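Local coordinates for alpha-L-rhamnosidase (Aspergillus terreus, PDB 6GSZ), which probably hydrolyses alpha-L-rhamnosides, releasing their terminal non-reducing alpha-L-rhamnose residues, at residues S5-E10 against P94-V99; I43-A48 against D53-E58; V65-S70 against E76-R81. All blocks are in the same frame, centred on the assembly; numbering follows the deposited sequence. Where two conformers were deposited one is given.

Overall arrangement
All three contacts lie in the N-terminal immunoglobulin-like domain, on the same side of the chain's centre. Contact 1 joins strand 3-9 to the loop before strand 99-103 and the first residue of that strand, and contacts 2 and 3 follow one another inside the loop it closes. Strands 38-46, 53-58, 78-86 and 99-103 belong to one five-stranded sheet, whereas strand 3-9 pairs with 25-30 in a second sheet. Contact 2 pairs strand 38-46 with 53-58, one edge of the larger sheet. In contact 3, Trp67 packs on strand 78-86 of that sheet. The centres of contacts 2 and 3 are about 7 Å apart, and contact 1 is about 12 and 11 Å from them, so the three belong to one compact sandwich.

Contact 1. Residues S5-E10 against P94-V99; sequences SQVAFE and PWSDAV
Val99 directs one methyl, CG2, into the angle between Val7 and Phe9. That methyl lies 3.8 Å from CG1 of Val7 and 3.6 Å from CE2 of Phe9, meeting the aromatic ring obliquely. The two valine side chains cross at a slant, while those of Phe9 and Val99 run past each other in opposite senses. With CG1 of Val7 anti to the backbone N (chi1 176°), its two methyls divide the work: CG1 goes to Val99, and CG2 lies against Ser96, 3.6 Å from OG. Beta-branched valines suit a strand that must offer two methyls to different neighbours, and the flat phenyl ring can also reach Val25 and Trp67.

Strand 3-9 belongs to one sheet of the immunoglobulin-like domain, and Val99 begins a strand of the other, so the contact is part of the packing between the sheets. Ser96 is the polar member. Its small hydroxyl donates to Asp97 O, 3.1 Å from OG, from well above the carbonyl plane, and also bonds to Val82 N. With OG held by these polar partners, it meets Val7 CG2 in van der Waals contact alone, and the cohesion across the contact is apolar.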
loop_
_atom_site.group_PDB
_atom_site.type_symbol
_atom_site.label_atom_id
_atom_site.label_comp_id
_atom_site.label_asym_id
_atom_site.label_seq_id
_atom_site.Cartn_x
_atom_site.Cartn_y
_atom_site.Cartn_z
ATOM N N SER A 5 21.013 1.795 13.021
ATOM C CA SER A 5 20.327 2.952 12.471
ATOM C C SER A 5 18.857 3.022 12.880
ATOM O O SER A 5 18.295 4.098 12.788
ATOM C CB SER A 5 20.421 2.995 10.981
ATOM O OG SER A 5 19.942 1.803 10.407
ATOM N N GLN A 6 18.240 1.892 13.242
ATOM C CA GLN A 6 16.789 1.853 13.470
ATOM C C GLN A 6 16.553 0.673 14.392
ATOM O O GLN A 6 17.146 -0.379 14.177
ATOM C CB GLN A 6 16.007 1.596 12.157
ATOM C CG GLN A 6 14.491 1.475 12.356
ATOM C CD GLN A 6 13.662 0.977 11.187
ATOM O OE1 GLN A 6 12.875 1.730 10.605
ATOM N NE2 GLN A 6 13.771 -0.307 10.865
ATOM N N VAL A 7 15.743 0.875 15.417
ATOM C CA VAL A 7 15.223 -0.169 16.271
ATOM C C VAL A 7 13.706 -0.096 16.154
ATOM O O VAL A 7 13.127 1.000 16.380
ATOM C CB VAL A 7 15.670 -0.025 17.737
ATOM C CG1 VAL A 7 15.021 -1.087 18.584
ATOM C CG2 VAL A 7 17.184 -0.138 17.844
ATOM N N ALA A 8 13.072 -1.220 15.774
ATOM C CA ALA A 8 11.666 -1.221 15.525
ATOM C C ALA A 8 10.990 -2.465 16.107
ATOM O O ALA A 8 11.605 -3.542 16.262
ATOM C CB ALA A 8 11.411 -1.093 14.064
ATOM N N PHE A 9 9.694 -2.326 16.405
ATOM C CA PHE A 9 8.887 -3.354 16.995
ATOM C C PHE A 9 7.883 -3.889 15.975
ATOM O O PHE A 9 7.175 -3.099 15.312
ATOM C CB PHE A 9 8.183 -2.771 18.208
ATOM C CG PHE A 9 9.163 -2.224 19.208
ATOM C CD1 PHE A 9 9.866 -3.069 20.057
ATOM C CD2 PHE A 9 9.504 -0.882 19.188
ATOM C CE1 PHE A 9 10.853 -2.575 20.888
ATOM C CE2 PHE A 9 10.463 -0.384 20.052
ATOM C CZ PHE A 9 11.158 -1.229 20.893
ATOM N N GLU A 10 7.799 -5.228 15.852
ATOM C CA GLU A 10 6.982 -5.853 14.802
ATOM C C GLU A 10 7.326 -5.161 13.481
ATOM O O GLU A 10 8.497 -5.020 13.128
ATOM C CB GLU A 10 5.499 -5.866 15.200
ATOM C CG GLU A 10 5.260 -6.680 16.468
ATOM C CD GLU A 10 5.338 -8.197 16.310
ATOM O OE1 GLU A 10 4.769 -8.681 15.303
ATOM O OE2 GLU A 10 5.933 -8.866 17.201
ATOM N N PRO A 94 28.028 0.762 18.970
ATOM C CA PRO A 94 27.561 1.501 20.133
ATOM C C PRO A 94 26.100 1.131 20.437
ATOM O O PRO A 94 25.396 0.545 19.607
ATOM C CB PRO A 94 27.638 2.971 19.694
ATOM C CG PRO A 94 28.512 2.993 18.461
ATOM C CD PRO A 94 28.343 1.631 17.829
ATOM N N TRP A 95 25.632 1.516 21.619
ATOM C CA TRP A 95 24.199 1.465 21.888
ATOM C C TRP A 95 23.458 2.316 20.868
ATOM O O TRP A 95 23.899 3.422 20.515
ATOM C CB TRP A 95 23.885 1.988 23.288
ATOM C CG TRP A 95 24.246 1.064 24.402
ATOM C CD1 TRP A 95 25.255 1.229 25.305
ATOM C CD2 TRP A 95 23.531 -0.111 24.813
ATOM N NE1 TRP A 95 25.239 0.208 26.216
ATOM C CE2 TRP A 95 24.191 -0.628 25.943
ATOM C CE3 TRP A 95 22.425 -0.801 24.324
ATOM C CZ2 TRP A 95 23.768 -1.795 26.581
ATOM C CZ3 TRP A 95 21.999 -1.937 24.957
ATOM C CH2 TRP A 95 22.656 -2.433 26.077
ATOM N N SER A 96 22.337 1.773 20.412
ATOM C CA SER A 96 21.429 2.481 19.556
ATOM C C SER A 96 20.857 3.718 20.259
ATOM O O SER A 96 20.875 3.821 21.471
ATOM C CB SER A 96 20.284 1.573 19.147
ATOM O OG SER A 96 19.445 1.317 20.237
ATOM N N ASP A 97 20.312 4.627 19.454
ATOM C CA ASP A 97 19.436 5.651 20.001
ATOM C C ASP A 97 18.241 4.944 20.639
ATOM O O ASP A 97 17.810 3.907 20.155
ATOM C CB ASP A 97 18.969 6.627 18.928
ATOM C CG ASP A 97 20.078 7.450 18.329
ATOM O OD1 ASP A 97 21.133 7.607 19.000
ATOM O OD2 ASP A 97 19.892 7.901 17.174
ATOM N N ALA A 98 17.749 5.502 21.747
ATOM C CA ALA A 98 16.639 4.952 22.460
ATOM C C ALA A 98 15.336 5.151 21.666
ATOM O O ALA A 98 15.125 6.164 20.979
ATOM C CB ALA A 98 16.533 5.610 23.828
ATOM N N VAL A 99 14.468 4.150 21.774
ATOM C CA VAL A 99 13.119 4.203 21.224
ATOM C C VAL A 99 12.151 3.741 22.315
ATOM O O VAL A 99 12.521 3.075 23.248
ATOM C CB VAL A 99 13.001 3.284 19.992
ATOM C CG1 VAL A 99 13.845 3.767 18.830
ATOM C CG2 VAL A 99 13.338 1.832 20.298
#

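Contact 2. Residues I43-A48 against D53-E58; sequences IEVKRA and DVFRSE. With CA (calcium ion), chain X.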
loop_
_atom_site.group_PDB
_atom_site.type_symbol
_atom_site.label_atom_id
_atom_site.label_comp_id
_atom_site.label_asym_id
_atom_site.label_seq_id
_atom_site.Cartn_x
_atom_site.Cartn_y
_atom_site.Cartn_z
ATOM N N ILE A 43 19.836 -6.173 24.629
ATOM C CA ILE A 43 18.657 -5.282 24.631
ATOM C C ILE A 43 18.503 -4.737 26.055
ATOM O O ILE A 43 18.352 -5.499 27.001
ATOM C CB ILE A 43 17.378 -6.001 24.183
ATOM C CG1 ILE A 43 17.515 -6.611 22.799
ATOM C CG2 ILE A 43 16.214 -5.008 24.242
ATOM C CD1 ILE A 43 16.327 -7.428 22.304
ATOM N N GLU A 44 18.532 -3.408 26.159
ATOM C CA GLU A 44 18.286 -2.667 27.408
ATOM C C GLU A 44 16.812 -2.263 27.431
ATOM O O GLU A 44 16.334 -1.611 26.496
ATOM C CB GLU A 44 19.186 -1.436 27.463
ATOM C CG GLU A 44 19.050 -0.616 28.746
ATOM C CD GLU A 44 19.742 0.725 28.582
ATOM O OE1 GLU A 44 20.851 0.896 29.139
ATOM O OE2 GLU A 44 19.213 1.558 27.809
ATOM N N VAL A 45 16.125 -2.665 28.490
ATOM C CA VAL A 45 14.746 -2.281 28.706
ATOM C C VAL A 45 14.627 -1.483 30.008
ATOM O O VAL A 45 14.913 -2.005 31.099
ATOM C CB VAL A 45 13.838 -3.519 28.737
ATOM C CG1 VAL A 45 12.370 -3.119 28.899
ATOM C CG2 VAL A 45 14.058 -4.387 27.504
ATOM N N LYS A 46 14.169 -0.228 29.876
ATOM C CA LYS A 46 13.992 0.682 31.043
ATOM C C LYS A 46 12.500 0.904 31.307
ATOM O O LYS A 46 11.789 1.303 30.381
ATOM C CB LYS A 46 14.741 2.003 30.805
ATOM C CG LYS A 46 14.602 3.048 31.899
ATOM C CD LYS A 46 15.285 2.670 33.188
ATOM C CE LYS A 46 15.202 3.764 34.235
ATOM N NZ LYS A 46 13.895 3.746 34.928
ATOM N N ARG A 47 12.042 0.641 32.532
ATOM C CA ARG A 47 10.712 0.921 33.000
ATOM C C ARG A 47 10.831 2.016 34.047
ATOM O O ARG A 47 11.763 1.957 34.822
ATOM C CB ARG A 47 10.132 -0.341 33.641
ATOM C CG ARG A 47 9.415 -1.199 32.637
ATOM C CD ARG A 47 8.785 -2.423 33.294
ATOM N NE ARG A 47 7.990 -3.162 32.323
ATOM C CZ ARG A 47 8.396 -4.231 31.679
ATOM N NH1 ARG A 47 9.695 -4.509 31.603
ATOM N NH2 ARG A 47 7.508 -5.040 31.148
ATOM N N ALA A 48 9.906 2.988 34.010
ATOM C CA ALA A 48 9.918 4.086 34.966
ATOM C C ALA A 48 10.057 3.486 36.383
ATOM O O ALA A 48 9.334 2.426 36.682
ATOM C CB ALA A 48 8.672 4.940 34.769
ATOM N N ASP A 53 17.045 -3.086 32.859
ATOM C CA ASP A 53 17.529 -4.458 32.700
ATOM C C ASP A 53 18.227 -4.572 31.342
ATOM O O ASP A 53 17.778 -3.991 30.404
ATOM C CB ASP A 53 16.408 -5.490 32.745
ATOM C CG ASP A 53 15.750 -5.659 34.090
ATOM O OD1 ASP A 53 16.446 -5.472 35.108
ATOM O OD2 ASP A 53 14.545 -5.971 34.087
ATOM N N VAL A 54 19.342 -5.334 31.293
ATOM C CA VAL A 54 20.031 -5.641 30.048
ATOM C C VAL A 54 19.954 -7.157 29.862
ATOM O O VAL A 54 20.339 -7.924 30.733
ATOM C CB VAL A 54 21.483 -5.110 30.011
ATOM C CG1 VAL A 54 22.207 -5.534 28.740
ATOM C CG2 VAL A 54 21.506 -3.583 30.174
ATOM N N PHE A 55 19.461 -7.562 28.696
ATOM C CA PHE A 55 19.299 -8.958 28.337
ATOM C C PHE A 55 20.259 -9.277 27.189
ATOM O O PHE A 55 20.205 -8.662 26.108
ATOM C CB PHE A 55 17.870 -9.206 27.856
ATOM C CG PHE A 55 16.849 -8.892 28.918
ATOM C CD1 PHE A 55 16.527 -9.823 29.896
ATOM C CD2 PHE A 55 16.211 -7.661 28.945
ATOM C CE1 PHE A 55 15.600 -9.532 30.881
ATOM C CE2 PHE A 55 15.278 -7.372 29.922
ATOM C CZ PHE A 55 14.953 -8.307 30.870
ATOM N N ARG A 56 21.158 -10.223 27.418
ATOM C CA ARG A 56 22.131 -10.648 26.373
ATOM C C ARG A 56 21.675 -11.974 25.764
ATOM O O ARG A 56 21.248 -12.890 26.471
ATOM C CB ARG A 56 23.530 -10.848 26.969
ATOM C CG ARG A 56 24.592 -11.163 25.914
ATOM C CD ARG A 56 26.047 -11.146 26.355
ATOM N NE ARG A 56 26.937 -11.422 25.220
ATOM C CZ ARG A 56 27.856 -10.576 24.731
ATOM N NH1 ARG A 56 27.898 -9.316 25.144
ATOM N NH2 ARG A 56 28.758 -11.004 23.862
ATOM N N SER A 57 21.792 -12.048 24.438
ATOM C CA SER A 57 21.530 -13.259 23.659
ATOM C C SER A 57 22.751 -13.566 22.808
ATOM O O SER A 57 23.205 -12.697 22.095
ATOM C CB SER A 57 20.358 -13.079 22.738
ATOM O OG SER A 57 19.134 -12.963 23.446
ATOM N N GLU A 58 23.192 -14.820 22.853
ATOM C CA GLU A 58 24.081 -15.400 21.829
ATOM C C GLU A 58 23.187 -15.763 20.655
ATOM O O GLU A 58 22.326 -16.630 20.804
ATOM C CB GLU A 58 24.784 -16.626 22.390
ATOM C CG GLU A 58 25.909 -17.120 21.546
ATOM C CD GLU A 58 27.158 -16.262 21.527
ATOM O OE1 GLU A 58 27.293 -15.317 22.383
ATOM O OE2 GLU A 58 28.045 -16.603 20.652
HETATM CA CA CA X . 16.449 -5.481 37.449
HETATM O O HOH W 1 15.425 -3.384 37.054
HETATM O O HOH W 2 18.369 -3.992 36.804
#
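Ile43 and Phe55 face each other across two neighbouring strands as an antiparallel hydrogen-bonded pair. Their backbones exchange two bonds: Ile43 N to Phe55 O and Phe55 N to Ile43 O, each 2.9 Å. The Phe55 ring turns an edge to the carbonyl of its partner: Ile43 O lies near the ring plane, 3.6 Å from CD2. Its CG is anti to the carbonyl carbon (chi1 -61°), an orientation that swings the ring back along its own strand toward the Asp53 end, so that its edge also meets Val45, whose CG2 is 4.0 Å from CE2. The ring is large enough to span both positions from the outermost strand of the sheet. Ile43, branched and fully apolar, turns to the same face and rests on Pro68 and Val80.

Strands 38-46 and 53-58 form a beta hairpin, their short segments running 157° apart. Val45, the third residue with much of its surface in the contact, makes the second hydrogen-bonded pair with Asp53: Val45 N reaches Asp53 O at 2.9 Å, and Asp53 N returns a bond to Val45 O. Between these pairs, Glu44 and Val54 form a non-hydrogen-bonded pair and turn to the other face. There the aliphatic CG of Glu44 lies 4.1 Å from CG2 of Val54, and the carboxylate continues to a salt bridge with Arg81. Beside the hairpin turn, Asp53 binds a calcium ion through OD1 at 2.3 Å; OD2 stays farther from the metal, and two waters are also ligands.

Contact 3. Residues V65-S70 against E76-R81; sequences VPWPSS and EEATVR
Trp67 points the six-membered ring of its indole edge-on at Ala78 and Val80, packing the loop 65-70 against strand 78-86 within the immunoglobulin-like beta sandwich. Apolar contacts make the join: CH2 lies 4.2 Å from CB of Ala78, and CZ3 lies 4.1 Å from CG2 of Val80; both methyls sit near the plane of the indole, so the ring abuts the strand by its rim. The Trp67 and Val80 side chains approach at a slant. In Val80, CG1 is anti to the backbone N (chi1 173°), which leaves CG2 as the methyl that faces the indole. Two residues apart on one strand, Ala78 and Val80 present their side chains to the same face of the sheet. Together they offer an apolar surface to the rim of the ring, small at alanine and branched at valine; Val101 of the next strand and Leu72 also touch the indole.

Within the loop, the chain itself packs over one face of the indole. Pro68 CD and Ser69 N both lie 3.6 Å above that face, offset toward its rim, so the chain folds back over the tryptophan that precedes it.

Polar bonds complete the arrangement. Arg47, of segment 43-48, reaches both segments: NE makes a salt bridge with OE2 of Glu76, NH1 bonds to OG of Ser69, and NH2 bonds to O of Ser70. That last oxygen therefore has two donors, the second being the indole itself. Trp67 NE1 reaches Ser70 O at 2.9 Å with an N-H...O angle of 165°, the oxygen lying only 5° from the ring plane.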
loop_
_atom_site.group_PDB
_atom_site.type_symbol
_atom_site.label_atom_id
_atom_site.label_comp_id
_atom_site.label_asym_id
_atom_site.label_seq_id
_atom_site.Cartn_x
_atom_site.Cartn_y
_atom_site.Cartn_z
ATOM N N VAL A 65 13.427 -10.621 16.601
ATOM C CA VAL A 65 13.866 -11.433 17.736
ATOM C C VAL A 65 12.859 -11.272 18.867
ATOM O O VAL A 65 12.039 -10.344 18.849
ATOM C CB VAL A 65 15.285 -11.059 18.207
ATOM C CG1 VAL A 65 16.272 -10.996 17.030
ATOM C CG2 VAL A 65 15.308 -9.772 19.004
ATOM N N PRO A 66 12.826 -12.175 19.863
ATOM C CA PRO A 66 11.833 -12.079 20.917
ATOM C C PRO A 66 11.944 -10.869 21.842
ATOM O O PRO A 66 13.011 -10.319 22.063
ATOM C CB PRO A 66 12.035 -13.360 21.732
ATOM C CG PRO A 66 12.771 -14.291 20.795
ATOM C CD PRO A 66 13.670 -13.366 19.990
ATOM N N TRP A 67 10.765 -10.391 22.279
ATOM C CA TRP A 67 10.748 -9.448 23.397
ATOM C C TRP A 67 11.429 -10.108 24.595
ATOM O O TRP A 67 11.039 -11.208 24.953
ATOM C CB TRP A 67 9.296 -9.101 23.710
ATOM C CG TRP A 67 9.136 -8.181 24.884
ATOM C CD1 TRP A 67 8.631 -8.503 26.123
ATOM C CD2 TRP A 67 9.507 -6.797 24.935
ATOM N NE1 TRP A 67 8.676 -7.405 26.946
ATOM C CE2 TRP A 67 9.193 -6.347 26.243
ATOM C CE3 TRP A 67 10.085 -5.915 24.021
ATOM C CZ2 TRP A 67 9.468 -5.045 26.642
ATOM C CZ3 TRP A 67 10.337 -4.626 24.421
ATOM C CH2 TRP A 67 10.034 -4.202 25.721
ATOM N N PRO A 68 12.444 -9.485 25.194
ATOM C CA PRO A 68 13.218 -10.174 26.239
ATOM C C PRO A 68 12.750 -9.992 27.684
ATOM O O PRO A 68 13.239 -10.617 28.588
ATOM C CB PRO A 68 14.604 -9.520 26.094
ATOM C CG PRO A 68 14.263 -8.091 25.685
ATOM C CD PRO A 68 13.089 -8.244 24.730
ATOM N N SER A 69 11.794 -9.090 27.898
ATOM C CA SER A 69 11.395 -8.715 29.269
ATOM C C SER A 69 10.020 -9.339 29.576
ATOM O O SER A 69 9.480 -10.164 28.813
ATOM C CB SER A 69 11.453 -7.192 29.396
ATOM O OG SER A 69 11.093 -6.714 30.690
ATOM N N SER A 70 9.461 -9.000 30.744
ATOM C CA SER A 70 8.108 -9.418 31.049
ATOM C C SER A 70 7.143 -8.681 30.107
ATOM O O SER A 70 7.465 -7.625 29.563
ATOM C CB SER A 70 7.761 -9.137 32.489
ATOM O OG SER A 70 8.028 -7.788 32.766
ATOM N N GLU A 76 1.535 0.876 29.213
ATOM C CA GLU A 76 2.842 0.851 29.880
ATOM C C GLU A 76 3.944 1.092 28.855
ATOM O O GLU A 76 4.095 0.306 27.896
ATOM C CB GLU A 76 3.101 -0.497 30.546
ATOM C CG GLU A 76 4.416 -0.519 31.322
ATOM C CD GLU A 76 4.798 -1.853 31.941
ATOM O OE1 GLU A 76 4.121 -2.871 31.659
ATOM O OE2 GLU A 76 5.765 -1.839 32.759
ATOM N N GLU A 77 4.701 2.170 29.048
ATOM C CA GLU A 77 5.822 2.493 28.156
ATOM C C GLU A 77 7.118 1.863 28.674
ATOM O O GLU A 77 7.445 1.952 29.875
ATOM C CB GLU A 77 6.040 4.004 28.087
ATOM C CG GLU A 77 7.066 4.479 27.094
ATOM C CD GLU A 77 7.332 5.970 27.162
ATOM O OE1 GLU A 77 8.031 6.400 28.116
ATOM O OE2 GLU A 77 6.906 6.679 26.232
ATOM N N ALA A 78 7.868 1.297 27.726
ATOM C CA ALA A 78 9.280 0.945 27.959
ATOM C C ALA A 78 10.167 1.746 27.007
ATOM O O ALA A 78 9.784 2.041 25.838
ATOM C CB ALA A 78 9.498 -0.532 27.779
ATOM N N THR A 79 11.399 2.008 27.471
ATOM C CA THR A 79 12.405 2.640 26.637
ATOM C C THR A 79 13.473 1.588 26.350
ATOM O O THR A 79 13.910 0.940 27.265
ATOM C CB THR A 79 12.990 3.889 27.315
ATOM O OG1 THR A 79 11.894 4.772 27.556
ATOM C CG2 THR A 79 14.029 4.589 26.481
ATOM N N VAL A 80 13.851 1.460 25.072
ATOM C CA VAL A 80 14.669 0.341 24.618
ATOM C C VAL A 80 15.884 0.856 23.885
ATOM O O VAL A 80 15.783 1.769 23.066
ATOM C CB VAL A 80 13.829 -0.578 23.715
ATOM C CG1 VAL A 80 14.713 -1.651 23.095
ATOM C CG2 VAL A 80 12.713 -1.232 24.524
ATOM N N ARG A 81 17.046 0.222 24.164
ATOM C CA ARG A 81 18.227 0.392 23.321
ATOM C C ARG A 81 18.783 -1.003 23.020
ATOM O O ARG A 81 18.534 -1.924 23.779
ATOM C CB ARG A 81 19.300 1.242 24.003
ATOM C CG ARG A 81 18.875 2.660 24.344
ATOM C CD ARG A 81 20.072 3.503 24.770
ATOM N NE ARG A 81 20.641 3.025 26.010
ATOM C CZ ARG A 81 21.881 3.348 26.436
ATOM N NH1 ARG A 81 22.636 4.171 25.717
ATOM N NH2 ARG A 81 22.362 2.817 27.555
#